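Local coordinates for protein allantoicase (Saccharomyces cerevisiae, PDB 1O59) that hydrolyses allantoate to (S)-ureidoglycolate and urea, letting yeast use purines as a secondary nitrogen source when primary sources are limiting, at residues 244-250 with 344-349; 280-285 with 318-322; 286-292 with 337-343; 308-312 with 332-338. All coordinates share one frame; numbering follows the deposited sequence.

All four contacts lie within the second allantoicase repeat, an antiparallel β-sandwich of the galactose-binding-like clan. Contact 1 belongs to one sheet and contact 3 to the other, centres about 11 Å apart, and residues 343-345 carry the chain from strand 336-342 to strand 346-354. Contact 2, centred about 9 Å from contact 1, joins two loops that cross between the sheets. Contact 4 shares V337 and K338 with contact 3 and lies about 25 Å, centre to centre, from contact 2. Along the chain contact 1 encloses the others, contact 4 is nested inside contact 3, and the segments of contact 2 alternate with those of contacts 3 and 4, so parts 20 to 94 residues apart are brought together.

Contact 1 of 4, residues 244-250 with 344-349; sequences DGWETKR and DGGVKR
W246 and V347 form an antiparallel hydrogen-bonded pair with CA atoms 5.5 Å apart, and at the adjoining non-hydrogen-bonded pair E247 and G346 bring theirs to 4.0 Å. W246 N donates to V347 O and V347 N returns a bond to W246 O. T248 N binds G345 O at 2.9 Å, while G345 N turns to the side chain of the same threonine, meeting T248 OG1 at 3.0 Å. That hydroxyl sits between the backbone N and carbonyl carbon of T248 (chi1 62°), turned toward the glycine, and D258 grips it as well. D344 packs beside it, its CB 3.2 Å from K249 O, while its carboxylate is bonded to S251. The pairing joins strands 246-247 and 346-354 in one sheet of the repeat's sandwich; W246 points inward onto L339 and I341 of the facing sheet and V347 onto I341, the indole meeting V347 CB obliquely. At K348 and R349, which both face D277, a classic β-bulge interrupts strand 346-354. R349 bends at chi2 (-74°) and brings NH1 to D244 O at 2.9 Å, the acceptor lying in the guanidinium plane; NH1 also donates to K348 O, from above that carbonyl plane. With NE bonded to G237 O, the group is pinned along its edge. A leucine in its place would probably leave the carbonyls of D244 and G237 without these donors and let the 244 end of the loop drift. K348 curls back through three bent torsions toward D244 OD1 in a salt bridge, although the position of its ammonium, also bonded to R238 O, is less certain.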
# COMPACT_ATOMS: atom_id res chain seq x y z
N ASP A 244 -5.13 5.20 -10.52
CA ASP A 244 -5.09 4.14 -9.51
C ASP A 244 -4.87 2.74 -10.04
O ASP A 244 -5.24 1.76 -9.43
CB ASP A 244 -6.30 4.20 -8.58
CG ASP A 244 -7.64 4.20 -9.31
OD1 ASP A 244 -7.82 3.36 -10.20
OD2 ASP A 244 -8.57 5.01 -9.02
N GLY A 245 -4.23 2.64 -11.19
CA GLY A 245 -3.73 1.37 -11.68
C GLY A 245 -2.22 1.43 -11.82
O GLY A 245 -1.55 2.17 -11.11
N TRP A 246 -1.72 0.62 -12.74
CA TRP A 246 -0.31 0.51 -13.05
C TRP A 246 -0.18 0.85 -14.52
O TRP A 246 -0.85 0.29 -15.36
CB TRP A 246 0.18 -0.90 -12.80
CG TRP A 246 1.58 -1.14 -13.27
CD1 TRP A 246 2.70 -0.38 -13.01
CD2 TRP A 246 2.01 -2.20 -14.12
NE1 TRP A 246 3.80 -0.93 -13.63
CE2 TRP A 246 3.40 -2.03 -14.33
CE3 TRP A 246 1.37 -3.27 -14.73
CZ2 TRP A 246 4.14 -2.90 -15.09
CZ3 TRP A 246 2.11 -4.14 -15.49
CH2 TRP A 246 3.48 -3.96 -15.65
N GLU A 247 0.67 1.82 -14.81
CA GLU A 247 0.85 2.27 -16.17
C GLU A 247 2.31 2.56 -16.43
O GLU A 247 3.02 3.12 -15.57
CB GLU A 247 0.05 3.52 -16.44
CG GLU A 247 -0.05 3.84 -17.92
CD GLU A 247 0.27 5.29 -18.24
OE1 GLU A 247 1.44 5.75 -18.05
OE2 GLU A 247 -0.68 5.97 -18.69
N THR A 248 2.75 2.18 -17.62
CA THR A 248 4.11 2.39 -18.04
C THR A 248 4.15 3.33 -19.22
O THR A 248 3.14 3.60 -19.84
CB THR A 248 4.75 1.04 -18.38
OG1 THR A 248 4.05 0.44 -19.48
CG2 THR A 248 4.60 0.07 -17.21
N LYS A 249 5.34 3.83 -19.49
CA LYS A 249 5.61 4.77 -20.56
C LYS A 249 5.39 4.15 -21.92
O LYS A 249 5.48 2.93 -22.10
CB LYS A 249 7.07 5.23 -20.48
CG LYS A 249 7.34 6.24 -19.38
CD LYS A 249 8.78 6.11 -18.74
CE LYS A 249 8.72 6.08 -17.13
NZ LYS A 249 10.08 5.88 -16.44
N ARG A 250 5.11 5.03 -22.90
CA ARG A 250 5.15 4.64 -24.30
C ARG A 250 6.62 4.30 -24.66
O ARG A 250 7.50 5.16 -24.60
CB ARG A 250 4.59 5.77 -25.16
CG ARG A 250 3.97 5.32 -26.46
CD ARG A 250 3.55 6.48 -27.33
NE ARG A 250 2.35 7.15 -26.80
CZ ARG A 250 1.22 7.38 -27.48
NH1 ARG A 250 1.08 7.04 -28.76
NH2 ARG A 250 0.22 7.99 -26.87
N ASP A 344 3.78 -2.17 -23.71
CA ASP A 344 3.65 -1.26 -22.58
C ASP A 344 2.15 -0.96 -22.43
O ASP A 344 1.30 -1.51 -23.16
CB ASP A 344 4.44 0.04 -22.83
CG ASP A 344 4.21 0.63 -24.23
OD1 ASP A 344 3.07 1.03 -24.54
OD2 ASP A 344 5.14 0.81 -25.07
N GLY A 345 1.83 -0.07 -21.49
CA GLY A 345 0.45 0.39 -21.29
C GLY A 345 0.04 0.36 -19.84
O GLY A 345 0.86 0.41 -18.94
N GLY A 346 -1.27 0.21 -19.63
CA GLY A 346 -1.86 0.29 -18.32
C GLY A 346 -2.83 -0.81 -18.03
O GLY A 346 -3.70 -1.11 -18.83
N VAL A 347 -2.69 -1.38 -16.85
CA VAL A 347 -3.61 -2.38 -16.33
C VAL A 347 -4.10 -1.91 -14.95
O VAL A 347 -3.29 -1.53 -14.12
CB VAL A 347 -2.86 -3.73 -16.19
CG1 VAL A 347 -3.75 -4.77 -15.50
CG2 VAL A 347 -2.43 -4.24 -17.56
N LYS A 348 -5.40 -1.96 -14.71
CA LYS A 348 -5.93 -1.62 -13.37
C LYS A 348 -5.70 -2.71 -12.30
O LYS A 348 -5.27 -2.42 -11.21
CB LYS A 348 -7.43 -1.30 -13.47
CG LYS A 348 -8.02 -0.53 -12.29
CD LYS A 348 -7.35 0.84 -12.10
CE LYS A 348 -7.98 1.89 -12.96
NZ LYS A 348 -9.28 2.31 -12.32
N ARG A 349 -6.03 -3.96 -12.62
CA ARG A 349 -5.96 -5.02 -11.65
C ARG A 349 -5.57 -6.33 -12.26
O ARG A 349 -5.76 -6.56 -13.48
CB ARG A 349 -7.31 -5.22 -10.97
CG ARG A 349 -7.86 -3.99 -10.25
CD ARG A 349 -7.18 -3.63 -8.94
NE ARG A 349 -7.89 -2.51 -8.34
CZ ARG A 349 -7.55 -1.25 -8.44
NH1 ARG A 349 -6.49 -0.86 -9.10
NH2 ARG A 349 -8.32 -0.34 -7.90

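Contact 2 of 4, residues 280-285 with 318-322; sequences HFRGNF and TGPDK
H280 and D321 approach with CA atoms 5.0 Å apart, and R282 faces P320 similarly, two irregular loops meeting without strand pairing. H280 N points almost straight at D321 OD1, 2.8 Å away with an angle of 171° at the hydrogen, although it meets the carboxylate from above its plane. A second backbone link, D321 N to F281 O, is weak. The other carboxylate oxygen takes the side chain of R282, whose chain runs extended from CG to NE alongside the aspartate. R282 NH2 forms a salt bridge to D321 OD2 at 2.9 Å and NE adds a weak bond. Both donors go to the one oxygen, and the guanidinium and carboxylate planes stand 79° apart, unlike a coplanar two-oxygen pairing. D321 thus splits its partners, OD1 taking a backbone N-H and OD2 the arginine. Both loops cross between the two sheets at the same end of the β-sandwich: loop 280-285 leads from strand 270-277 to strand 288-294, while loop 318-322 follows strand 309-317 and precedes strand 323-331. Near them T278 OG1 binds both G319 O and K322 N. Further along, F285 lays one face of its ring over the G319-P320 peptide. Its CG sits between the backbone N and the carbonyl carbon (chi1 53°), directing the ring to the opposing loop. P320 N lies above the ring centre, and P320 CD makes a CH-π contact 3.9 Å from the F285 centroid. P320 CB touches F285 CE1 at 3.5 Å, and F285 CE2 lies 3.3 Å from T318 O, which approaches obliquely.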
# COMPACT_ATOMS: atom_id res chain seq x y z
N HIS A 280 -10.59 1.83 -17.30
CA HIS A 280 -10.14 3.22 -17.54
C HIS A 280 -8.96 3.43 -18.47
O HIS A 280 -8.79 4.55 -18.93
CB HIS A 280 -9.92 4.02 -16.25
CG HIS A 280 -11.05 3.86 -15.28
ND1 HIS A 280 -12.33 4.28 -15.57
CD2 HIS A 280 -11.11 3.26 -14.07
CE1 HIS A 280 -13.13 3.98 -14.55
NE2 HIS A 280 -12.40 3.37 -13.63
N PHE A 281 -8.23 2.38 -18.81
CA PHE A 281 -7.18 2.50 -19.83
C PHE A 281 -7.75 2.29 -21.23
O PHE A 281 -8.01 1.17 -21.67
CB PHE A 281 -6.03 1.57 -19.54
CG PHE A 281 -5.38 1.84 -18.23
CD1 PHE A 281 -4.47 2.88 -18.11
CD2 PHE A 281 -5.75 1.12 -17.09
CE1 PHE A 281 -3.89 3.18 -16.88
CE2 PHE A 281 -5.15 1.39 -15.84
CZ PHE A 281 -4.22 2.42 -15.73
N ARG A 282 -7.95 3.41 -21.92
CA ARG A 282 -8.79 3.45 -23.11
C ARG A 282 -7.98 3.72 -24.38
O ARG A 282 -8.35 3.20 -25.44
CB ARG A 282 -9.90 4.48 -22.97
CG ARG A 282 -11.04 3.93 -22.20
CD ARG A 282 -11.96 4.96 -21.57
NE ARG A 282 -13.08 4.31 -20.89
CZ ARG A 282 -13.76 4.83 -19.86
NH1 ARG A 282 -13.44 6.02 -19.35
NH2 ARG A 282 -14.79 4.17 -19.32
N GLY A 283 -6.95 4.54 -24.27
CA GLY A 283 -6.07 4.80 -25.38
C GLY A 283 -4.68 4.27 -25.13
O GLY A 283 -3.80 4.59 -25.91
N ASN A 284 -4.49 3.49 -24.06
CA ASN A 284 -3.15 3.08 -23.58
C ASN A 284 -3.12 1.71 -22.88
O ASN A 284 -2.24 1.44 -22.09
CB ASN A 284 -2.55 4.14 -22.64
CG ASN A 284 -3.50 4.57 -21.50
OD1 ASN A 284 -4.64 4.14 -21.42
ND2 ASN A 284 -3.02 5.44 -20.63
N PHE A 285 -4.09 0.87 -23.19
CA PHE A 285 -4.17 -0.49 -22.66
C PHE A 285 -3.14 -1.28 -23.40
O PHE A 285 -2.74 -0.87 -24.47
CB PHE A 285 -5.61 -1.09 -22.89
CG PHE A 285 -6.09 -1.02 -24.31
CD1 PHE A 285 -6.78 0.11 -24.79
CD2 PHE A 285 -5.90 -2.09 -25.17
CE1 PHE A 285 -7.25 0.17 -26.09
CE2 PHE A 285 -6.37 -2.05 -26.49
CZ PHE A 285 -7.03 -0.93 -26.95
N THR A 318 -5.53 -7.86 -25.81
CA THR A 318 -6.25 -7.09 -24.79
C THR A 318 -6.97 -5.88 -25.39
O THR A 318 -6.63 -5.38 -26.48
CB THR A 318 -5.32 -6.65 -23.60
OG1 THR A 318 -4.03 -6.20 -24.07
CG2 THR A 318 -5.00 -7.83 -22.69
N GLY A 319 -8.00 -5.47 -24.65
CA GLY A 319 -8.93 -4.43 -25.08
C GLY A 319 -8.97 -3.36 -24.02
O GLY A 319 -8.40 -3.51 -22.93
N PRO A 320 -9.64 -2.25 -24.34
CA PRO A 320 -9.73 -1.14 -23.43
C PRO A 320 -10.75 -1.44 -22.38
O PRO A 320 -11.83 -1.99 -22.68
CB PRO A 320 -10.25 0.01 -24.31
CG PRO A 320 -10.99 -0.62 -25.40
CD PRO A 320 -10.34 -1.97 -25.61
N ASP A 321 -10.42 -1.08 -21.15
CA ASP A 321 -11.44 -0.83 -20.16
C ASP A 321 -12.24 -2.05 -19.78
O ASP A 321 -13.44 -1.94 -19.51
CB ASP A 321 -12.38 0.21 -20.74
CG ASP A 321 -13.25 0.84 -19.71
OD1 ASP A 321 -12.89 0.83 -18.49
OD2 ASP A 321 -14.35 1.35 -20.04
N LYS A 322 -11.61 -3.23 -19.78
CA LYS A 322 -12.38 -4.46 -19.55
C LYS A 322 -11.64 -5.47 -18.69
O LYS A 322 -10.41 -5.49 -18.61
CB LYS A 322 -12.83 -5.10 -20.86
CG LYS A 322 -11.75 -5.79 -21.65
CD LYS A 322 -12.29 -6.65 -22.83
CE LYS A 322 -12.93 -7.98 -22.33
NZ LYS A 322 -12.96 -9.13 -23.35

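Contact 3 of 4, residues 286-292 with 337-343; sequences PQFITVE and VKLTIIP
I342 O receives two backbone N-H groups, Q287 N at 2.9 Å and F288 N at 3.2 Å, which marks a classic β-bulge where strand 288-294 begins beside strand 336-342. From there the strands run antiparallel in the five-stranded sheet of the sandwich, 168° apart. F288, T290 and E292 pair with I342, T340 and K338 through reciprocal backbone bonds. Between these rungs, I289 and V291 face I341 and L339 in non-hydrogen-bonded pairs whose side chains turn into the core. I289 CG2 meets I341 CG2 at 4.1 Å, and L339 CD1 reaches across to both I289 CB and V291 CG2. P286 closes this face by setting CG against I341 CB at 3.7 Å, and V347 of the other sheet packs on both residues. On the outward face I342 CD1 touches F288 CB, while its CG2 lies at the edge of the phenyl ring. E292 bends at chi2 (122°), bringing its carboxylate over K338 and T340: the ion pair to K338 is long and OE2 has at most a weak, unsettled bond with T340 OG1. T290 OG1 lies beside its partner, 3.2 Å from T340 CB.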
# COMPACT_ATOMS: atom_id res chain seq x y z
N PRO A 286 -2.65 -2.38 -22.86
CA PRO A 286 -1.60 -3.11 -23.60
C PRO A 286 -2.17 -3.71 -24.86
O PRO A 286 -3.38 -3.89 -24.97
CB PRO A 286 -1.15 -4.18 -22.63
CG PRO A 286 -1.68 -3.73 -21.31
CD PRO A 286 -2.96 -3.01 -21.57
N GLN A 287 -1.30 -3.98 -25.82
CA GLN A 287 -1.75 -4.63 -27.03
C GLN A 287 -1.96 -6.11 -26.77
O GLN A 287 -2.89 -6.70 -27.30
CB GLN A 287 -0.74 -4.40 -28.14
CG GLN A 287 -1.14 -5.01 -29.42
CD GLN A 287 -0.18 -4.69 -30.49
OE1 GLN A 287 0.98 -4.38 -30.21
NE2 GLN A 287 -0.65 -4.73 -31.72
N PHE A 288 -1.07 -6.70 -25.95
CA PHE A 288 -1.19 -8.09 -25.52
C PHE A 288 -0.74 -8.21 -24.11
O PHE A 288 -0.12 -7.30 -23.58
CB PHE A 288 -0.26 -9.01 -26.30
CG PHE A 288 -0.49 -9.03 -27.78
CD1 PHE A 288 -1.53 -9.78 -28.33
CD2 PHE A 288 0.37 -8.35 -28.63
CE1 PHE A 288 -1.72 -9.84 -29.69
CE2 PHE A 288 0.18 -8.40 -30.01
CZ PHE A 288 -0.87 -9.14 -30.53
N ILE A 289 -1.04 -9.37 -23.50
CA ILE A 289 -0.50 -9.74 -22.18
C ILE A 289 -0.15 -11.23 -22.11
O ILE A 289 -0.64 -12.03 -22.89
CB ILE A 289 -1.48 -9.36 -20.98
CG1 ILE A 289 -2.76 -10.20 -21.01
CG2 ILE A 289 -1.83 -7.87 -20.96
CD1 ILE A 289 -2.68 -11.48 -20.23
N THR A 290 0.71 -11.56 -21.17
CA THR A 290 0.89 -12.94 -20.73
C THR A 290 0.93 -12.96 -19.21
O THR A 290 1.16 -11.95 -18.59
CB THR A 290 2.22 -13.59 -21.30
OG1 THR A 290 3.37 -12.90 -20.80
CG2 THR A 290 2.33 -13.50 -22.81
N VAL A 291 0.70 -14.12 -18.62
CA VAL A 291 0.86 -14.30 -17.21
C VAL A 291 1.64 -15.59 -17.00
O VAL A 291 1.26 -16.62 -17.53
CB VAL A 291 -0.49 -14.40 -16.49
CG1 VAL A 291 -0.28 -14.50 -14.97
CG2 VAL A 291 -1.40 -13.21 -16.85
N GLU A 292 2.75 -15.52 -16.26
CA GLU A 292 3.49 -16.70 -15.85
C GLU A 292 3.40 -16.85 -14.37
O GLU A 292 3.16 -15.87 -13.66
CB GLU A 292 4.96 -16.58 -16.20
CG GLU A 292 5.21 -16.43 -17.69
CD GLU A 292 5.96 -15.16 -17.99
OE1 GLU A 292 7.21 -15.32 -18.15
OE2 GLU A 292 5.30 -14.04 -18.01
N VAL A 337 3.40 -14.79 -9.44
CA VAL A 337 2.99 -14.64 -10.83
C VAL A 337 3.69 -13.44 -11.46
O VAL A 337 4.06 -12.49 -10.79
CB VAL A 337 1.44 -14.54 -10.99
CG1 VAL A 337 0.76 -15.78 -10.44
CG2 VAL A 337 0.87 -13.28 -10.33
N LYS A 338 3.90 -13.50 -12.77
CA LYS A 338 4.50 -12.39 -13.51
C LYS A 338 3.49 -12.01 -14.56
O LYS A 338 3.06 -12.84 -15.32
CB LYS A 338 5.86 -12.82 -14.14
CG LYS A 338 6.55 -11.76 -15.01
CD LYS A 338 8.11 -12.03 -15.23
CE LYS A 338 8.44 -13.21 -16.12
NZ LYS A 338 9.80 -13.77 -15.83
N LEU A 339 3.11 -10.75 -14.57
CA LEU A 339 2.20 -10.21 -15.58
C LEU A 339 3.08 -9.43 -16.52
O LEU A 339 3.89 -8.64 -16.08
CB LEU A 339 1.14 -9.31 -14.94
CG LEU A 339 0.39 -8.35 -15.90
CD1 LEU A 339 -0.48 -9.12 -16.92
CD2 LEU A 339 -0.46 -7.33 -15.09
N THR A 340 2.94 -9.69 -17.81
CA THR A 340 3.77 -9.08 -18.82
C THR A 340 2.80 -8.38 -19.73
O THR A 340 1.78 -8.97 -20.13
CB THR A 340 4.57 -10.15 -19.60
OG1 THR A 340 5.49 -10.86 -18.74
CG2 THR A 340 5.48 -9.50 -20.66
N ILE A 341 3.06 -7.09 -19.97
CA ILE A 341 2.23 -6.27 -20.87
C ILE A 341 3.09 -5.89 -22.06
O ILE A 341 4.31 -5.66 -21.92
CB ILE A 341 1.62 -5.03 -20.15
CG1 ILE A 341 2.68 -4.03 -19.67
CG2 ILE A 341 0.76 -5.47 -18.96
CD1 ILE A 341 2.09 -2.83 -18.93
N ILE A 342 2.48 -5.90 -23.24
CA ILE A 342 3.24 -5.84 -24.47
C ILE A 342 2.63 -4.78 -25.37
O ILE A 342 1.44 -4.80 -25.60
CB ILE A 342 3.21 -7.20 -25.18
CG1 ILE A 342 3.94 -8.23 -24.34
CG2 ILE A 342 3.89 -7.13 -26.51
CD1 ILE A 342 3.34 -9.60 -24.49
N PRO A 343 3.46 -3.87 -25.88
CA PRO A 343 4.83 -3.59 -25.40
C PRO A 343 4.90 -2.77 -24.09
O PRO A 343 5.95 -2.69 -23.44
CB PRO A 343 5.41 -2.78 -26.56
CG PRO A 343 4.22 -2.00 -27.08
CD PRO A 343 3.01 -2.88 -26.88

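Contact 4 of 4, residues 308-312 with 332-338; sequences TWVEL and IRVSHVK
W309 sends its CB toward strand 336-338, and the indole that follows crosses K338 obliquely, one face turned to it. CG, CD1 and NE1 sit beneath the ammonium, K338 NZ standing 3.4 Å from the centroid of the five-membered ring of W309 and 12° off its normal, a cation-π contact. A bend at chi3 (70°) of the lysine folds NZ back over this ring. The six-membered ring takes the base of the same side chain, K338 CB making a CH-π contact 3.7 Å from its centroid. CZ3 is 3.3 Å from K338 N, and CH2 reaches H336 CB at 3.9 Å. Strand 309-317 is outermost in its sheet, next to 288-294, and the tryptophan reaches past that neighbour to 336-338, which the 309-311 segment crosses at -65°. A serine here would probably strip K338 of its aromatic bed and set the lysine chain free to turn. The chain turns a corner at L312, whose side chain crosses that of V337 at about a right angle, CD1 4.1 Å from V337 CG1, while CD2 nears I332 CD1. I271 of the facing sheet packs on both L312 and I332. V310 CG2 meets I332 CD1 tip to tip at 4.2 Å.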
# COMPACT_ATOMS: atom_id res chain seq x y z
N THR A 308 12.35 -19.76 -12.12
CA THR A 308 11.86 -20.81 -13.03
C THR A 308 10.37 -20.66 -13.47
O THR A 308 9.45 -21.27 -12.89
CB THR A 308 12.09 -22.15 -12.37
OG1 THR A 308 11.63 -23.19 -13.25
CG2 THR A 308 11.26 -22.25 -11.02
N TRP A 309 10.16 -19.85 -14.51
CA TRP A 309 8.83 -19.39 -14.88
C TRP A 309 8.16 -20.24 -15.94
O TRP A 309 8.74 -20.52 -16.97
CB TRP A 309 8.91 -17.95 -15.38
CG TRP A 309 9.23 -16.96 -14.28
CD1 TRP A 309 10.46 -16.50 -13.94
CD2 TRP A 309 8.31 -16.33 -13.39
NE1 TRP A 309 10.37 -15.62 -12.90
CE2 TRP A 309 9.06 -15.49 -12.54
CE3 TRP A 309 6.93 -16.38 -13.22
CZ2 TRP A 309 8.48 -14.72 -11.55
CZ3 TRP A 309 6.35 -15.62 -12.22
CH2 TRP A 309 7.13 -14.78 -11.41
N VAL A 310 6.91 -20.61 -15.67
CA VAL A 310 6.07 -21.42 -16.55
C VAL A 310 4.84 -20.62 -16.95
O VAL A 310 4.40 -19.76 -16.21
CB VAL A 310 5.62 -22.75 -15.86
CG1 VAL A 310 6.82 -23.53 -15.38
CG2 VAL A 310 4.66 -22.51 -14.68
N GLU A 311 4.28 -20.91 -18.11
CA GLU A 311 3.17 -20.13 -18.63
C GLU A 311 1.86 -20.47 -17.95
O GLU A 311 1.54 -21.64 -17.79
CB GLU A 311 3.02 -20.40 -20.12
CG GLU A 311 1.75 -19.85 -20.76
CD GLU A 311 1.78 -20.02 -22.27
OE1 GLU A 311 2.40 -19.16 -22.96
OE2 GLU A 311 1.22 -21.02 -22.77
N LEU A 312 1.09 -19.44 -17.59
CA LEU A 312 -0.30 -19.61 -17.14
C LEU A 312 -1.27 -19.04 -18.16
O LEU A 312 -2.24 -19.68 -18.51
CB LEU A 312 -0.55 -18.93 -15.78
CG LEU A 312 0.30 -19.38 -14.60
CD1 LEU A 312 0.11 -18.41 -13.48
CD2 LEU A 312 -0.04 -20.78 -14.21
N ILE A 332 -1.77 -26.54 -9.95
CA ILE A 332 -0.40 -26.07 -10.03
C ILE A 332 0.02 -25.38 -8.75
O ILE A 332 -0.78 -24.69 -8.10
CB ILE A 332 -0.22 -25.12 -11.25
CG1 ILE A 332 1.25 -24.99 -11.60
CG2 ILE A 332 -0.85 -23.75 -11.00
CD1 ILE A 332 1.42 -24.59 -13.01
N ARG A 333 1.28 -25.59 -8.38
CA ARG A 333 1.86 -24.98 -7.20
C ARG A 333 2.79 -23.85 -7.56
O ARG A 333 3.91 -24.07 -7.99
CB ARG A 333 2.59 -26.02 -6.36
CG ARG A 333 1.65 -26.94 -5.56
CD ARG A 333 1.20 -28.20 -6.31
NE ARG A 333 0.01 -28.82 -5.71
CZ ARG A 333 0.00 -29.52 -4.57
NH1 ARG A 333 1.12 -29.68 -3.87
NH2 ARG A 333 -1.14 -30.05 -4.12
N VAL A 334 2.30 -22.62 -7.40
CA VAL A 334 3.10 -21.44 -7.69
C VAL A 334 2.98 -20.46 -6.53
O VAL A 334 1.96 -20.40 -5.87
CB VAL A 334 2.70 -20.76 -9.03
CG1 VAL A 334 2.93 -21.72 -10.21
CG2 VAL A 334 1.29 -20.28 -9.02
N SER A 335 4.05 -19.71 -6.32
CA SER A 335 4.18 -18.77 -5.22
C SER A 335 4.11 -17.33 -5.70
O SER A 335 3.79 -16.43 -4.93
CB SER A 335 5.54 -18.99 -4.55
OG SER A 335 6.58 -18.88 -5.51
N HIS A 336 4.49 -17.14 -6.96
CA HIS A 336 4.56 -15.83 -7.60
C HIS A 336 3.93 -15.92 -8.97
O HIS A 336 3.91 -17.00 -9.57
CB HIS A 336 6.02 -15.43 -7.77
CG HIS A 336 6.73 -15.22 -6.48
ND1 HIS A 336 7.09 -16.27 -5.67
CD2 HIS A 336 7.10 -14.10 -5.83
CE1 HIS A 336 7.68 -15.80 -4.59
NE2 HIS A 336 7.69 -14.48 -4.65
N VAL A 337 3.40 -14.79 -9.44
CA VAL A 337 2.99 -14.64 -10.83
C VAL A 337 3.69 -13.44 -11.46
O VAL A 337 4.06 -12.49 -10.79
CB VAL A 337 1.44 -14.54 -10.99
CG1 VAL A 337 0.76 -15.78 -10.44
CG2 VAL A 337 0.87 -13.28 -10.33
N LYS A 338 3.90 -13.50 -12.77
CA LYS A 338 4.50 -12.39 -13.51
C LYS A 338 3.49 -12.01 -14.56
O LYS A 338 3.06 -12.84 -15.32
CB LYS A 338 5.86 -12.82 -14.14
CG LYS A 338 6.55 -11.76 -15.01
CD LYS A 338 8.11 -12.03 -15.23
CE LYS A 338 8.44 -13.21 -16.12
NZ LYS A 338 9.80 -13.77 -15.83